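Side-chain contacts in DUF917 domain-containing protein (PDB 2O3I), which is of unknown function but belongs to a two-domain family named for its likeness to S-methyl thiohydantoin desulfurase: residues A17-S22 against I356-A361; A134-P139 against A314-A319. The protein carries 2 engineered substitutions. All blocks are in the same frame, centred on the assembly; numbering follows the deposited sequence.

Both contacts are buried, and both carry an N-terminal family region onto the antiparallel sheet of the C-terminal one, yet they do so by different chemistry. Interaction 1 is purely apolar: F19, which ends helix 10-19, meets I356 and L358 on strand 352-358, and F20 just after it meets L358. Interaction 2 is polar, R136 of the loop 134-139 bonding directly to P317 O and through a water to D318 O. Their centres lie about 7 Å apart, and the C-terminal partners are neighbours: L358 and A319 are bonded through their backbones. On the N-terminal side, S22 packs against R136. An apolar and a polar contact thus reach the same sheet within one interior.

Interaction 1 of 2, residues A17-S22 against I356-A361; sequences ACFFGS and IALPAA
F19, the last residue of helix 10-19, packs on I356 and L358, and F20, just beyond it, on L358, in a helix-on-sheet contact; the strand, 352-358, belongs to the antiparallel sheet of the S-Me-THD-like C-terminal region. From CB of F19, CG sits anti to the backbone N, beside the carbonyl carbon (chi1 -176°), and the outer ring atoms come closest to the strand. CD2 is the first ring atom to near the leucine, 4.4 Å from L358 CD1. One atom further out, CE2 makes the tighter contact, 3.9 Å from L358 CD1. At the tip, CZ meets I356 CD1 at 4.3 Å, this methyl lying at the ring edge, near its plane. Both aliphatic side chains point to the same side of the strand, that facing the helix. Helices 225-237 and 244-255 cover the rings further, through L232, M247 and L255, and R228 makes a cation-pi contact with F20. The chain turns away from the helix in a type I turn from F19 to S22. The leucine is shared, for the same methyl, L358 CD1, also lies 3.9 Å from F20 CD1.

Interaction 2 of 2, residues A134-P139 against A314-A319; sequences AGRAVP and ATAPDA
R136 reaches P317 because its side chain first leaves the backbone with CG between the backbone N and the carbonyl carbon (chi1 53°), runs extended through chi2, and then bends at chi3 (-64°). The bend brings one edge of the guanidinium back to the carbonyl of the next residue, A137, while NH1 is carried across to the loop that follows strand 314-315. This is a familiar use of arginine: one planar group with several N-H bonds tying together backbone carbonyls distant in sequence.

Across the contact NH1 donates to P317 O at 2.7 Å, with an N-H...O angle of 157°. The oxygen lies in the guanidinium plane, but NH1 stands above the plane of the proline carbonyl and not on a lone pair. The aliphatic part joins in as CD comes within 3.3 Å of P317 O. The methyl of A316, preceding the cis peptide bond of P317, approaches obliquely, its CB 3.4 Å from R136 NH1. A water adds a bridge, accepting from R136 NH1 at 2.8 Å and donating to D318 O, also at 2.8 Å.

At its other side the guanidinium holds A137 O in a side-on grip, by NE at 3.0 Å and by NH2 at 3.2 Å; NH2 also makes a weak bond to S301 O. The D318 carboxylate is engaged elsewhere, with the hydroxyl of Y386 and the backbone nitrogens of A360 and V389.

Bonds at both ends should keep the plate from rotating. No carboxylate of the two segments bonds to it, so its charge is probably met here by carbonyl dipoles and the water, while the loop 134-139 is pinned to the C-terminal sheet region.

Interaction 1 of 2, residues A17-S22 against I356-A361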
loop_
_atom_site.group_PDB
_atom_site.type_symbol
_atom_site.label_atom_id
_atom_site.label_comp_id
_atom_site.label_asym_id
_atom_site.label_seq_id
_atom_site.Cartn_x
_atom_site.Cartn_y
_atom_site.Cartn_z
ATOM N N ALA A 17 -14.310 -22.463 -17.822
ATOM C CA ALA A 17 -13.190 -21.716 -17.251
ATOM C C ALA A 17 -12.857 -22.204 -15.848
ATOM O O ALA A 17 -11.693 -22.182 -15.441
ATOM C CB ALA A 17 -13.506 -20.209 -17.226
ATOM N N CYS A 18 -13.886 -22.628 -15.116
ATOM C CA CYS A 18 -13.709 -23.141 -13.762
ATOM C C CYS A 18 -12.856 -24.409 -13.830
ATOM O O CYS A 18 -11.915 -24.575 -13.050
ATOM C CB CYS A 18 -15.072 -23.452 -13.127
ATOM S SG CYS A 18 -15.002 -24.182 -11.444
ATOM N N PHE A 19 -13.180 -25.299 -14.764
ATOM C CA PHE A 19 -12.413 -26.525 -14.913
ATOM C C PHE A 19 -10.970 -26.213 -15.330
ATOM O O PHE A 19 -10.039 -26.879 -14.889
ATOM C CB PHE A 19 -13.068 -27.457 -15.941
ATOM C CG PHE A 19 -12.379 -28.790 -16.069
ATOM C CD1 PHE A 19 -12.512 -29.753 -15.074
ATOM C CD2 PHE A 19 -11.544 -29.056 -17.155
ATOM C CE1 PHE A 19 -11.819 -30.962 -15.155
ATOM C CE2 PHE A 19 -10.849 -30.258 -17.243
ATOM C CZ PHE A 19 -10.983 -31.211 -16.241
ATOM N N PHE A 20 -10.779 -25.202 -16.175
ATOM C CA PHE A 20 -9.428 -24.840 -16.607
ATOM C C PHE A 20 -8.740 -23.943 -15.570
ATOM O O PHE A 20 -7.604 -23.506 -15.775
ATOM C CB PHE A 20 -9.456 -24.118 -17.973
ATOM C CG PHE A 20 -9.784 -25.025 -19.139
ATOM C CD1 PHE A 20 -8.974 -26.116 -19.438
ATOM C CD2 PHE A 20 -10.911 -24.794 -19.928
ATOM C CE1 PHE A 20 -9.281 -26.973 -20.501
ATOM C CE2 PHE A 20 -11.227 -25.643 -20.993
ATOM C CZ PHE A 20 -10.407 -26.738 -21.277
ATOM N N GLY A 21 -9.421 -23.684 -14.459
ATOM C CA GLY A 21 -8.851 -22.836 -13.427
ATOM C C GLY A 21 -7.949 -23.543 -12.424
ATOM O O GLY A 21 -7.396 -22.902 -11.526
ATOM N N SER A 22 -7.793 -24.855 -12.579
ATOM C CA SER A 22 -6.961 -25.660 -11.684
ATOM C C SER A 22 -7.325 -25.428 -10.209
ATOM O O SER A 22 -6.447 -25.252 -9.362
ATOM C CB SER A 22 -5.477 -25.345 -11.915
ATOM O OG SER A 22 -4.639 -26.219 -11.169
ATOM N N ILE A 356 -8.201 -34.757 -12.000
ATOM C CA ILE A 356 -7.587 -34.784 -13.316
ATOM C C ILE A 356 -6.464 -33.765 -13.429
ATOM O O ILE A 356 -6.577 -32.639 -12.950
ATOM C CB ILE A 356 -8.637 -34.506 -14.420
ATOM C CG1 ILE A 356 -9.648 -35.656 -14.463
ATOM C CG2 ILE A 356 -7.957 -34.353 -15.781
ATOM C CD1 ILE A 356 -10.801 -35.446 -15.435
ATOM N N ALA A 357 -5.368 -34.180 -14.052
ATOM C CA ALA A 357 -4.238 -33.292 -14.255
ATOM C C ALA A 357 -4.211 -32.918 -15.730
ATOM O O ALA A 357 -4.452 -33.753 -16.600
ATOM C CB ALA A 357 -2.936 -33.984 -13.858
ATOM N N LEU A 358 -3.944 -31.652 -16.006
ATOM C CA LEU A 358 -3.858 -31.187 -17.374
ATOM C C LEU A 358 -2.432 -30.698 -17.593
ATOM O O LEU A 358 -1.886 -29.926 -16.792
ATOM C CB LEU A 358 -4.849 -30.044 -17.624
ATOM C CG LEU A 358 -6.336 -30.304 -17.351
ATOM C CD1 LEU A 358 -7.125 -29.003 -17.553
ATOM C CD2 LEU A 358 -6.856 -31.412 -18.267
ATOM N N PRO A 359 -1.789 -31.162 -18.666
ATOM C CA PRO A 359 -0.421 -30.705 -18.903
ATOM C C PRO A 359 -0.373 -29.191 -19.094
ATOM O O PRO A 359 -1.193 -28.613 -19.812
ATOM C CB PRO A 359 -0.004 -31.492 -20.148
ATOM C CG PRO A 359 -1.321 -31.834 -20.813
ATOM C CD PRO A 359 -2.192 -32.181 -19.647
ATOM N N ALA A 360 0.572 -28.544 -18.422
ATOM C CA ALA A 360 0.695 -27.101 -18.529
ATOM C C ALA A 360 0.963 -26.701 -19.973
ATOM O O ALA A 360 1.560 -27.464 -20.727
ATOM C CB ALA A 360 1.815 -26.609 -17.636
ATOM N N ALA A 361 0.505 -25.518 -20.367
ATOM C CA ALA A 361 0.747 -25.056 -21.728
ATOM C C ALA A 361 2.237 -24.792 -21.802
ATOM O O ALA A 361 2.863 -24.413 -20.802
ATOM C CB ALA A 361 -0.035 -23.782 -22.023
#

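Interaction 2 of 2, residues A134-P139 against A314-A319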
loop_
_atom_site.group_PDB
_atom_site.type_symbol
_atom_site.label_atom_id
_atom_site.label_comp_id
_atom_site.label_asym_id
_atom_site.label_seq_id
_atom_site.Cartn_x
_atom_site.Cartn_y
_atom_site.Cartn_z
ATOM N N ALA A 134 -1.971 -17.549 -18.541
ATOM C CA ALA A 134 -1.422 -18.862 -18.205
ATOM C C ALA A 134 -2.191 -20.045 -18.762
ATOM O O ALA A 134 -1.621 -21.113 -18.983
ATOM C CB ALA A 134 -1.327 -18.997 -16.692
ATOM N N GLY A 135 -3.484 -19.860 -18.996
ATOM C CA GLY A 135 -4.293 -20.963 -19.485
ATOM C C GLY A 135 -4.842 -21.686 -18.265
ATOM O O GLY A 135 -5.557 -22.682 -18.377
ATOM N N ARG A 136 -4.475 -21.174 -17.091
ATOM C CA ARG A 136 -4.921 -21.711 -15.807
ATOM C C ARG A 136 -4.983 -20.555 -14.813
ATOM O O ARG A 136 -4.733 -19.400 -15.182
ATOM C CB ARG A 136 -3.946 -22.779 -15.286
ATOM C CG ARG A 136 -2.497 -22.327 -15.226
ATOM C CD ARG A 136 -1.664 -23.244 -14.344
ATOM N NE ARG A 136 -2.125 -23.187 -12.959
ATOM C CZ ARG A 136 -1.796 -24.061 -12.014
ATOM N NH1 ARG A 136 -0.990 -25.074 -12.293
ATOM N NH2 ARG A 136 -2.298 -23.932 -10.792
ATOM N N ALA A 137 -5.330 -20.855 -13.569
ATOM C CA ALA A 137 -5.383 -19.834 -12.531
ATOM C C ALA A 137 -4.116 -20.019 -11.707
ATOM O O ALA A 137 -3.706 -21.150 -11.444
ATOM C CB ALA A 137 -6.613 -20.006 -11.663
ATOM N N VAL A 138 -3.485 -18.916 -11.320
ATOM C CA VAL A 138 -2.254 -18.996 -10.544
ATOM C C VAL A 138 -2.364 -18.202 -9.250
ATOM O O VAL A 138 -3.089 -17.213 -9.181
ATOM C CB VAL A 138 -1.035 -18.474 -11.362
ATOM C CG1 VAL A 138 -0.940 -19.214 -12.695
ATOM C CG2 VAL A 138 -1.150 -16.975 -11.581
ATOM N N PRO A 139 -1.632 -18.624 -8.206
ATOM C CA PRO A 139 -1.673 -17.932 -6.919
ATOM C C PRO A 139 -1.052 -16.543 -6.902
ATOM O O PRO A 139 -1.414 -15.726 -6.057
ATOM C CB PRO A 139 -0.949 -18.898 -5.988
ATOM C CG PRO A 139 0.087 -19.474 -6.876
ATOM C CD PRO A 139 -0.707 -19.770 -8.142
ATOM N N ALA A 314 1.008 -35.079 -9.102
ATOM C CA ALA A 314 1.104 -33.987 -10.060
ATOM C C ALA A 314 1.517 -32.714 -9.349
ATOM O O ALA A 314 1.366 -32.585 -8.136
ATOM C CB ALA A 314 -0.232 -33.778 -10.776
ATOM N N THR A 315 2.025 -31.765 -10.120
ATOM C CA THR A 315 2.483 -30.507 -9.568
ATOM C C THR A 315 2.303 -29.413 -10.604
ATOM O O THR A 315 2.357 -29.677 -11.804
ATOM C CB THR A 315 3.976 -30.618 -9.193
ATOM O OG1 THR A 315 4.121 -31.538 -8.106
ATOM C CG2 THR A 315 4.542 -29.284 -8.799
ATOM N N ALA A 316 2.068 -28.192 -10.134
ATOM C CA ALA A 316 1.926 -27.052 -11.027
ATOM C C ALA A 316 3.291 -26.937 -11.695
ATOM O O ALA A 316 4.290 -27.380 -11.130
ATOM C CB ALA A 316 1.617 -25.792 -10.229
ATOM N N PRO A 317 3.370 -26.310 -12.877
ATOM C CA PRO A 317 2.326 -25.672 -13.687
ATOM C C PRO A 317 1.163 -26.536 -14.165
ATOM O O PRO A 317 0.144 -26.008 -14.592
ATOM C CB PRO A 317 3.115 -25.076 -14.849
ATOM C CG PRO A 317 4.225 -26.067 -15.034
ATOM C CD PRO A 317 4.658 -26.306 -13.599
ATOM N N ASP A 318 1.302 -27.854 -14.110
ATOM C CA ASP A 318 0.202 -28.707 -14.542
ATOM C C ASP A 318 -1.041 -28.388 -13.720
ATOM O O ASP A 318 -0.969 -28.228 -12.499
ATOM C CB ASP A 318 0.539 -30.196 -14.381
ATOM C CG ASP A 318 1.599 -30.672 -15.356
ATOM O OD1 ASP A 318 1.803 -30.015 -16.401
ATOM O OD2 ASP A 318 2.216 -31.722 -15.085
ATOM N N ALA A 319 -2.179 -28.292 -14.396
ATOM C CA ALA A 319 -3.430 -28.004 -13.715
ATOM C C ALA A 319 -3.945 -29.265 -13.027
ATOM O O ALA A 319 -3.714 -30.382 -13.489
ATOM C CB ALA A 319 -4.465 -27.494 -14.707
HETATM O O HOH W 1 -1.422 -26.841 -10.151
#